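Local structure of separin (Saccharomyces cerevisiae, 5U1T) at residues 764-769 against 1094-1098; 759-764 against 798-803. The protein cleaves a cohesin subunit at the onset of anaphase as a caspase-like cysteine protease, allowing chromosomes to segregate, and is held inactive by securin for most of the cell cycle. All blocks are in the same frame, centred on the assembly; numbering follows the deposited sequence.

Interaction 1. Residues 764-769 against 1094-1098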
# COMPACT_ATOMS: atom_id res chain seq x y z
N ARG A 764 11.11 -9.94 0.02
CA ARG A 764 10.42 -11.12 -0.48
C ARG A 764 9.30 -11.55 0.46
O ARG A 764 8.30 -12.10 0.02
CB ARG A 764 11.42 -12.26 -0.70
CG ARG A 764 12.48 -11.95 -1.78
CD ARG A 764 11.96 -12.14 -3.20
NE ARG A 764 11.38 -13.47 -3.33
CZ ARG A 764 10.07 -13.71 -3.30
NH1 ARG A 764 9.64 -14.96 -3.40
NH2 ARG A 764 9.21 -12.70 -3.17
N LYS A 765 9.47 -11.30 1.76
CA LYS A 765 8.39 -11.53 2.71
C LYS A 765 7.24 -10.57 2.41
O LYS A 765 6.07 -10.96 2.43
CB LYS A 765 8.87 -11.32 4.13
CG LYS A 765 9.89 -12.31 4.59
CD LYS A 765 10.33 -11.95 6.00
CE LYS A 765 11.45 -12.85 6.45
NZ LYS A 765 12.00 -12.42 7.75
N ALA A 766 7.60 -9.32 2.13
CA ALA A 766 6.62 -8.29 1.82
C ALA A 766 5.80 -8.72 0.62
O ALA A 766 4.58 -8.57 0.61
CB ALA A 766 7.30 -6.97 1.56
N GLN A 767 6.45 -9.29 -0.37
CA GLN A 767 5.75 -9.73 -1.57
C GLN A 767 4.93 -10.99 -1.34
O GLN A 767 3.88 -11.18 -1.96
CB GLN A 767 6.73 -9.97 -2.70
CG GLN A 767 7.19 -8.72 -3.35
CD GLN A 767 7.72 -8.99 -4.74
OE1 GLN A 767 8.41 -10.01 -4.97
NE2 GLN A 767 7.40 -8.09 -5.68
N ASN A 768 5.40 -11.87 -0.48
CA ASN A 768 4.65 -13.07 -0.20
C ASN A 768 3.41 -12.76 0.62
O ASN A 768 2.36 -13.37 0.42
CB ASN A 768 5.54 -14.11 0.50
CG ASN A 768 6.57 -14.72 -0.43
OD1 ASN A 768 6.46 -14.61 -1.65
ND2 ASN A 768 7.59 -15.35 0.14
N LEU A 769 3.51 -11.79 1.50
CA LEU A 769 2.38 -11.41 2.30
C LEU A 769 1.33 -10.80 1.42
O LEU A 769 0.16 -10.99 1.63
CB LEU A 769 2.79 -10.40 3.34
CG LEU A 769 3.39 -10.92 4.62
CD1 LEU A 769 3.59 -9.74 5.52
CD2 LEU A 769 2.47 -11.90 5.28
N ASN A 1094 13.39 -19.04 4.10
CA ASN A 1094 13.68 -17.71 4.64
C ASN A 1094 12.73 -16.64 4.12
O ASN A 1094 12.43 -15.66 4.80
CB ASN A 1094 15.12 -17.30 4.32
CG ASN A 1094 16.15 -18.02 5.19
OD1 ASN A 1094 16.94 -17.37 5.87
ND2 ASN A 1094 16.13 -19.35 5.17
N TYR A 1095 12.24 -16.85 2.90
CA TYR A 1095 11.33 -15.92 2.27
C TYR A 1095 9.90 -16.02 2.80
O TYR A 1095 9.06 -15.16 2.50
CB TYR A 1095 11.36 -16.14 0.75
CG TYR A 1095 12.73 -15.94 0.16
CD1 TYR A 1095 13.52 -14.85 0.53
CD2 TYR A 1095 13.26 -16.84 -0.75
CE1 TYR A 1095 14.78 -14.66 -0.02
CE2 TYR A 1095 14.53 -16.67 -1.30
CZ TYR A 1095 15.28 -15.57 -0.93
OH TYR A 1095 16.55 -15.39 -1.47
N ARG A 1096 9.61 -17.06 3.58
CA ARG A 1096 8.25 -17.26 4.08
C ARG A 1096 8.14 -17.40 5.61
O ARG A 1096 7.20 -18.02 6.11
CB ARG A 1096 7.62 -18.48 3.40
CG ARG A 1096 6.77 -18.13 2.20
CD ARG A 1096 6.70 -19.27 1.19
NE ARG A 1096 6.39 -18.77 -0.16
CZ ARG A 1096 6.30 -19.53 -1.25
NH1 ARG A 1096 6.02 -18.97 -2.43
NH2 ARG A 1096 6.50 -20.85 -1.18
N GLU A 1097 9.09 -16.83 6.35
CA GLU A 1097 9.01 -16.87 7.81
C GLU A 1097 8.87 -15.46 8.38
O GLU A 1097 9.77 -14.63 8.25
CB GLU A 1097 10.22 -17.62 8.38
CG GLU A 1097 10.12 -19.14 8.15
CD GLU A 1097 11.39 -19.92 8.53
OE1 GLU A 1097 11.27 -21.10 8.96
OE2 GLU A 1097 12.51 -19.37 8.39
N PHE A 1098 7.72 -15.20 9.01
CA PHE A 1098 7.32 -13.83 9.38
C PHE A 1098 7.45 -13.50 10.87
O PHE A 1098 7.90 -12.40 11.24
CB PHE A 1098 5.89 -13.61 8.94
CG PHE A 1098 5.65 -13.93 7.49
CD1 PHE A 1098 6.46 -13.40 6.50
CD2 PHE A 1098 4.60 -14.75 7.11
CE1 PHE A 1098 6.22 -13.68 5.16
CE2 PHE A 1098 4.37 -15.04 5.77
CZ PHE A 1098 5.18 -14.50 4.80
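Lys-765 and Asn-768 meet backbone carbonyls of the loop, those of Asn-1094, Tyr-1095 and Glu-1097, while Arg-764 and Leu-769 take the two flanking rings. The motif is a helix met by an irregular loop. Helix 756-775 belongs to the helical part of separase, and the loop links helices 1075-1088 and 1111-1127. The one hydrogen bond across the contact runs from Asn-768 ND2 to Tyr-1095 O, at 2.8 Å. It is bent, with 135° at the hydrogen, and the donor stands above the carbonyl plane. Lys-765 lies along the loop with its chain extended beyond CG. Its CG packs on Tyr-1095 O at 3.6 Å, and its CE comes beside the carbonyl oxygens of Asn-1094 and Glu-1097. Lys-765 CB meets CE1 at the edge of the Phe-1098 ring, at 3.7 Å. With an alanine here the chain beyond CB is gone, which would probably leave the carbonyls of Asn-1094 and Tyr-1095 without their aliphatic cover and that of Glu-1097 without the nearby ammonium. Over one face of the Phe-1098 ring sits Leu-769 CD2, in a CH-pi contact 3.9 Å from the centroid. The opposite face has Arg-1096 O near its rim. Arg-764 packs CB against Tyr-1095 CD1 at 3.6 Å. The bends at chi2 (-80°) and chi3 (-53°) put NE over one face of the Tyr-1095 ring and fold the guanidinium back along its own helix toward Gln-767 CB. The cation-pi contact is long and at most weak, and Arg-764 NE is hydrogen-bonded to the backbone of the chain of another protein. Further out, Phe-743 of helix 729-752 touches Lys-765, and Ile-740 touches Leu-769. Ile-1090 packs on Tyr-1095. The Arg-1096 side chain crosses that of Asn-768 at about a right angle, its CG 3.6 Å from Asn-768 ND2.

Interaction 2. Residues 759-764 against 798-803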
# COMPACT_ATOMS: atom_id res chain seq x y z
N ALA A 759 18.10 -7.61 3.33
CA ALA A 759 17.17 -6.70 2.64
C ALA A 759 16.41 -7.41 1.52
O ALA A 759 15.23 -7.15 1.31
CB ALA A 759 17.91 -5.50 2.08
N VAL A 760 17.09 -8.30 0.81
CA VAL A 760 16.43 -9.08 -0.24
C VAL A 760 15.37 -9.97 0.39
O VAL A 760 14.26 -10.07 -0.14
CB VAL A 760 17.43 -9.96 -1.04
CG1 VAL A 760 16.68 -10.96 -1.91
CG2 VAL A 760 18.31 -9.09 -1.90
N ILE A 761 15.70 -10.60 1.51
CA ILE A 761 14.77 -11.50 2.18
C ILE A 761 13.52 -10.76 2.67
O ILE A 761 12.40 -11.23 2.45
CB ILE A 761 15.43 -12.21 3.35
CG1 ILE A 761 16.58 -13.08 2.83
CG2 ILE A 761 14.41 -13.05 4.11
CD1 ILE A 761 17.29 -13.87 3.89
N ASP A 762 13.73 -9.61 3.30
CA ASP A 762 12.63 -8.78 3.78
C ASP A 762 11.65 -8.49 2.65
O ASP A 762 10.47 -8.86 2.73
CB ASP A 762 13.15 -7.47 4.36
CG ASP A 762 13.76 -7.65 5.73
OD1 ASP A 762 13.64 -8.75 6.31
OD2 ASP A 762 14.35 -6.67 6.24
N CYS A 763 12.15 -7.81 1.63
CA CYS A 763 11.42 -7.56 0.39
C CYS A 763 10.58 -8.73 -0.09
O CYS A 763 9.47 -8.54 -0.57
CB CYS A 763 12.41 -7.21 -0.73
SG CYS A 763 12.45 -5.49 -1.12
N ARG A 764 11.11 -9.94 0.02
CA ARG A 764 10.42 -11.12 -0.48
C ARG A 764 9.30 -11.55 0.46
O ARG A 764 8.30 -12.10 0.02
CB ARG A 764 11.42 -12.26 -0.70
CG ARG A 764 12.48 -11.95 -1.78
CD ARG A 764 11.96 -12.14 -3.20
NE ARG A 764 11.38 -13.47 -3.33
CZ ARG A 764 10.07 -13.71 -3.30
NH1 ARG A 764 9.64 -14.96 -3.40
NH2 ARG A 764 9.21 -12.70 -3.17
N GLN A 798 12.10 -1.47 -4.65
CA GLN A 798 13.14 -1.82 -3.71
C GLN A 798 14.00 -3.00 -4.18
O GLN A 798 15.22 -2.94 -4.10
CB GLN A 798 12.53 -2.14 -2.34
CG GLN A 798 13.48 -1.90 -1.18
CD GLN A 798 14.26 -0.59 -1.34
OE1 GLN A 798 13.69 0.51 -1.27
NE2 GLN A 798 15.56 -0.71 -1.59
N LEU A 799 13.37 -4.07 -4.65
CA LEU A 799 14.09 -5.26 -5.07
C LEU A 799 15.00 -4.95 -6.25
O LEU A 799 16.18 -5.34 -6.26
CB LEU A 799 13.13 -6.39 -5.45
CG LEU A 799 12.72 -7.39 -4.37
CD1 LEU A 799 11.47 -8.13 -4.81
CD2 LEU A 799 13.82 -8.37 -4.05
N ILE A 800 14.46 -4.23 -7.24
CA ILE A 800 15.25 -3.82 -8.39
C ILE A 800 16.42 -2.93 -7.94
O ILE A 800 17.54 -3.17 -8.34
CB ILE A 800 14.38 -3.09 -9.42
CG1 ILE A 800 13.30 -4.05 -9.95
CG2 ILE A 800 15.25 -2.56 -10.55
CD1 ILE A 800 12.36 -3.48 -11.03
N LYS A 801 16.16 -1.94 -7.10
CA LYS A 801 17.22 -1.12 -6.56
C LYS A 801 18.27 -1.98 -5.85
O LYS A 801 19.47 -1.72 -5.98
CB LYS A 801 16.65 -0.06 -5.61
CG LYS A 801 16.10 1.21 -6.28
CD LYS A 801 15.41 2.08 -5.22
CE LYS A 801 15.51 3.59 -5.49
NZ LYS A 801 15.12 4.45 -4.30
N ILE A 802 17.86 -3.00 -5.12
CA ILE A 802 18.83 -3.79 -4.35
C ILE A 802 19.75 -4.57 -5.30
O ILE A 802 20.95 -4.71 -5.05
CB ILE A 802 18.16 -4.78 -3.37
CG1 ILE A 802 17.37 -4.04 -2.28
CG2 ILE A 802 19.19 -5.65 -2.68
CD1 ILE A 802 16.55 -4.97 -1.40
N HIS A 803 19.18 -5.03 -6.41
CA HIS A 803 19.92 -5.80 -7.38
C HIS A 803 20.74 -4.93 -8.34
O HIS A 803 21.70 -5.41 -8.95
CB HIS A 803 18.96 -6.72 -8.14
CG HIS A 803 18.41 -7.83 -7.30
ND1 HIS A 803 18.96 -9.10 -7.30
CD2 HIS A 803 17.38 -7.87 -6.42
CE1 HIS A 803 18.28 -9.87 -6.46
NE2 HIS A 803 17.32 -9.15 -5.92
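Ile-802 packs against Ala-759, Val-760 and Cys-763 with both branches of its side chain. From CB, the short branch CG2 goes to Val-760 CG2, at 3.6 Å. The other branch starts at CG1, which lies anti to the carbonyl carbon (chi1 -65°), and runs on extended to CD1. This methyl meets Ala-759 CB at 3.8 Å and lies 4.1 Å from Cys-763 SG. It also rests near the carbonyl oxygen of Ala-759. Val-756, one turn before Val-760, touches Ile-802 as well, a spacing consistent with knobs-into-holes packing. The two segments belong to an antiparallel helical hairpin, helices 756-775 and 782-805. The axes of segments 759-764 and 798-803 approach to 9.9 Å, with 162° between their directions. No hydrogen bond joins the pair, and every touching residue is buried. One turn along, Cys-763 CB sits 3.7 Å from Leu-799 CG. Its sulfur lies against the aliphatic start of Gln-798, with SG 3.6 Å from CB of that residue. Helix 729-752 packs alongside, with Ala-747 on Cys-763 and Ile-751 on Ile-802. At the margin of the contact, Arg-764 CD approaches Leu-799 CD2 at 4.3 Å.

Helix 756-775 is common to both interactions, and their centres lie 11 Å apart. Interaction 2 sets this helix against the next one in the chain; interaction 1 brings in a loop more than 300 residues later. Arg-764 takes part in both. Ile-761, on the helix side of interaction 2, reaches the loop of interaction 1: its CG1 is 3.7 Å from Tyr-1095 CE1, and its CG2 is 3.4 Å from Asn-1094 O. Further along the helix, Gln-767 OE1 lies 3.6 Å from Leu-799 CD1. The chain of another protein, probably the inhibitor securin, runs past residues of both contacts. Neither interaction lies at Cys-1497, the active-site residue assigned by similarity.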